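Local coordinates for A207R protein, arginine decarboxylase (Paramecium bursaria Chlorella virus 1, PDB 2NV9), which decarboxylates L-arginine to agmatine with pyridoxal 5'-phosphate as cofactor, in a fold like that of eukaryotic ornithine decarboxylases, at residues Leu264-Ile269 / Phe281-Thr286. The protein carries 1 engineered substitution. Sequence-based numbering, arbitrary orientation.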
ATOM      1  N   LEU B 264      -0.858 -18.256   0.340  1.00  9.73           N
ATOM      2  CA  LEU B 264       0.376 -17.566   0.042  1.00  9.70           C
ATOM      3  C   LEU B 264       1.574 -18.230   0.742  1.00  9.76           C
ATOM      4  O   LEU B 264       1.704 -18.170   1.970  1.00  8.95           O
ATOM      5  CB  LEU B 264       0.251 -16.068   0.431  1.00 10.36           C
ATOM      6  CG  LEU B 264       1.515 -15.219   0.174  1.00 10.75           C
ATOM      7  CD1 LEU B 264       2.015 -15.321  -1.324  1.00  9.77           C
ATOM      8  CD2 LEU B 264       1.282 -13.774   0.508  1.00  8.92           C
ATOM      9  N   ALA B 265       2.466 -18.824  -0.055  1.00 10.09           N
ATOM     10  CA  ALA B 265       3.687 -19.446   0.431  1.00  9.30           C
ATOM     11  C   ALA B 265       4.823 -18.429   0.457  1.00 10.33           C
ATOM     12  O   ALA B 265       5.053 -17.684  -0.493  1.00 10.38           O
ATOM     13  CB  ALA B 265       4.066 -20.650  -0.434  1.00 10.97           C
ATOM     14  N   THR B 266       5.541 -18.397   1.571  1.00 10.62           N
ATOM     15  CA  THR B 266       6.662 -17.469   1.740  1.00 10.60           C
ATOM     16  C   THR B 266       7.800 -18.173   2.516  1.00 10.02           C
ATOM     17  O   THR B 266       7.555 -19.108   3.284  1.00 11.08           O
ATOM     18  CB  THR B 266       6.210 -16.126   2.385  1.00 10.31           C
ATOM     19  OG1 THR B 266       7.330 -15.254   2.588  1.00 11.77           O
ATOM     20  CG2 THR B 266       5.499 -16.366   3.750  1.00 11.60           C
ATOM     21  N   GLN B 267       9.029 -17.745   2.279  1.00  9.65           N
ATOM     22  CA  GLN B 267      10.200 -18.397   2.888  1.00  8.73           C
ATOM     23  C   GLN B 267      10.844 -17.541   3.963  1.00  7.76           C
ATOM     24  O   GLN B 267      10.847 -16.317   3.863  1.00  8.14           O
ATOM     25  CB  GLN B 267      11.257 -18.727   1.814  1.00  9.09           C
ATOM     26  CG  GLN B 267      12.345 -19.701   2.260  1.00  9.42           C
ATOM     27  CD  GLN B 267      13.460 -19.837   1.189  1.00 10.42           C
ATOM     28  OE1 GLN B 267      13.895 -18.848   0.600  1.00  9.55           O
ATOM     29  NE2 GLN B 267      13.905 -21.066   0.962  1.00 12.57           N
ATOM     30  N   VAL B 268      11.401 -18.214   4.966  1.00  7.37           N
ATOM     31  CA  VAL B 268      12.223 -17.580   5.990  1.00  8.49           C
ATOM     32  C   VAL B 268      13.602 -17.250   5.369  1.00  8.63           C
ATOM     33  O   VAL B 268      14.313 -18.175   4.939  1.00  9.58           O
ATOM     34  CB  VAL B 268      12.454 -18.520   7.210  1.00  7.89           C
ATOM     35  CG1 VAL B 268      13.348 -17.832   8.220  1.00  8.15           C
ATOM     36  CG2 VAL B 268      11.103 -18.981   7.858  1.00  9.77           C
ATOM     37  N   ILE B 269      13.926 -15.963   5.279  1.00  8.29           N
ATOM     38  CA  ILE B 269      15.181 -15.507   4.660  1.00  9.70           C
ATOM     39  C   ILE B 269      16.168 -14.944   5.681  1.00  9.85           C
ATOM     40  O   ILE B 269      17.340 -14.782   5.398  1.00  9.36           O
ATOM     41  CB  ILE B 269      14.912 -14.493   3.504  1.00 11.19           C
ATOM     42  CG1 ILE B 269      14.423 -13.133   4.066  1.00 11.34           C
ATOM     43  CG2 ILE B 269      13.942 -15.107   2.482  1.00 10.52           C
ATOM     44  CD1 ILE B 269      13.612 -12.377   3.009  1.00 18.87           C
ATOM     45  N   PHE B 281      12.462 -13.185   9.424  1.00 10.74           N
ATOM     46  CA  PHE B 281      12.160 -12.263   8.357  1.00  9.84           C
ATOM     47  C   PHE B 281      11.809 -13.101   7.134  1.00 10.32           C
ATOM     48  O   PHE B 281      12.485 -14.094   6.839  1.00  9.53           O
ATOM     49  CB  PHE B 281      13.349 -11.362   8.081  1.00 10.87           C
ATOM     50  CG  PHE B 281      13.525 -10.273   9.078  1.00 10.76           C
ATOM     51  CD1 PHE B 281      13.217  -8.967   8.755  1.00  9.30           C
ATOM     52  CD2 PHE B 281      13.992 -10.560  10.368  1.00 12.06           C
ATOM     53  CE1 PHE B 281      13.392  -7.954   9.674  1.00 10.17           C
ATOM     54  CE2 PHE B 281      14.129  -9.525  11.332  1.00 12.98           C
ATOM     55  CZ  PHE B 281      13.854  -8.236  10.970  1.00 11.71           C
ATOM     56  N   PHE B 282      10.738 -12.706   6.460  1.00 10.34           N
ATOM     57  CA  PHE B 282      10.190 -13.496   5.337  1.00 11.07           C
ATOM     58  C   PHE B 282      10.370 -12.728   4.037  1.00 11.10           C
ATOM     59  O   PHE B 282      10.556 -11.495   4.058  1.00 10.33           O
ATOM     60  CB  PHE B 282       8.692 -13.807   5.542  1.00 10.00           C
ATOM     61  CG  PHE B 282       8.432 -14.793   6.621  1.00 12.15           C
ATOM     62  CD1 PHE B 282       8.301 -16.147   6.343  1.00 12.91           C
ATOM     63  CD2 PHE B 282       8.384 -14.372   7.957  1.00 10.70           C
ATOM     64  CE1 PHE B 282       8.074 -17.068   7.372  1.00 10.76           C
ATOM     65  CE2 PHE B 282       8.184 -15.279   8.992  1.00 12.14           C
ATOM     66  CZ  PHE B 282       8.035 -16.630   8.695  1.00 13.11           C
ATOM     67  N   ASN B 283      10.302 -13.446   2.907  1.00 11.63           N
ATOM     68  CA  ASN B 283      10.367 -12.771   1.593  1.00 12.45           C
ATOM     69  C   ASN B 283       8.989 -12.254   1.137  1.00 12.60           C
ATOM     70  O   ASN B 283       8.659 -12.225  -0.069  1.00 13.10           O
ATOM     71  CB  ASN B 283      11.080 -13.634   0.518  1.00 12.30           C
ATOM     72  CG  ASN B 283      10.305 -14.884   0.142  1.00 13.86           C
ATOM     73  OD1 ASN B 283       9.288 -15.221   0.761  1.00 13.82           O
ATOM     74  ND2 ASN B 283      10.796 -15.594  -0.889  1.00 11.29           N
ATOM     75  N   GLU B 284       8.212 -11.838   2.118  1.00 11.39           N
ATOM     76  CA  GLU B 284       6.950 -11.134   1.963  1.00 11.95           C
ATOM     77  C   GLU B 284       6.866  -9.992   2.985  1.00 11.68           C
ATOM     78  O   GLU B 284       7.735  -9.869   3.842  1.00 10.87           O
ATOM     79  CB  GLU B 284       5.769 -12.084   2.207  1.00 12.30           C
ATOM     80  CG  GLU B 284       5.177 -12.659   0.928  1.00 11.88           C
ATOM     81  CD  GLU B 284       4.469 -11.604   0.066  1.00 12.91           C
ATOM     82  OE1 GLU B 284       4.276 -11.881  -1.119  1.00 12.16           O
ATOM     83  OE2 GLU B 284       4.116 -10.519   0.592  1.00 13.68           O
ATOM     84  N   SER B 285       5.830  -9.159   2.875  1.00 11.54           N
ATOM     85  CA  SER B 285       5.712  -7.995   3.733  1.00 11.28           C
ATOM     86  C   SER B 285       4.287  -7.396   3.645  1.00 11.78           C
ATOM     87  O   SER B 285       3.507  -7.751   2.749  1.00 11.21           O
ATOM     88  CB  SER B 285       6.767  -6.935   3.353  1.00 10.07           C
ATOM     89  OG  SER B 285       6.266  -6.026   2.395  1.00 10.84           O
ATOM     90  N   THR B 286       4.009  -6.479   4.562  1.00 10.33           N
ATOM     91  CA  THR B 286       2.778  -5.705   4.583  1.00 12.01           C
ATOM     92  C   THR B 286       2.669  -4.776   3.374  1.00 12.75           C
ATOM     93  O   THR B 286       1.570  -4.326   3.024  1.00 13.25           O
ATOM     94  CB  THR B 286       2.620  -4.868   5.901  1.00 11.54           C
ATOM     95  OG1 THR B 286       3.725  -3.967   6.047  1.00 10.57           O
ATOM     96  CG2 THR B 286       2.478  -5.773   7.142  1.00 12.08           C
TER
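Asn283 turns its amide oxygen back onto strand 262-274 just where its hairpin partner, strand 277-282, gives way to a loop; the antiparallel hairpin belongs to the mixed beta sheet that accompanies the TIM barrel in this decarboxylase fold. A chi1 of 67° tucks the amide back over its own backbone, and OD1 stands in for a main-chain acceptor. It accepts two hydrogen bonds, from Thr266 OG1 at 2.7 Å, almost in line with the amide C=O, and from Gln267 N, above the amide plane, at 3.0 Å. Asn283 N donates a hydrogen bond to Gln267 O in return, and Ile269 N is hydrogen-bonded to Phe281 O at 2.8 Å. Between these bonds Val268 and Phe282 form a non-hydrogen-bonded pair, the CG2 methyl of Val268 meeting Phe282 CE1 obliquely at 3.6 Å; Thr266 CG2 approaches the same ring at CD1, and Val345 of strand 344-347 adjoins it. Ile269 runs across Asn283 at about a right angle, CD1 and CG2 both against its CB, and CD1 reaches Phe282 O at 3.3 Å. Farther along, Glu284 OE2 accepts from Ser285 N and Gly289 N, OE1 is bonded to Ser18 OG, and Leu264 CD2 lies 3.9 Å from Glu284 CD.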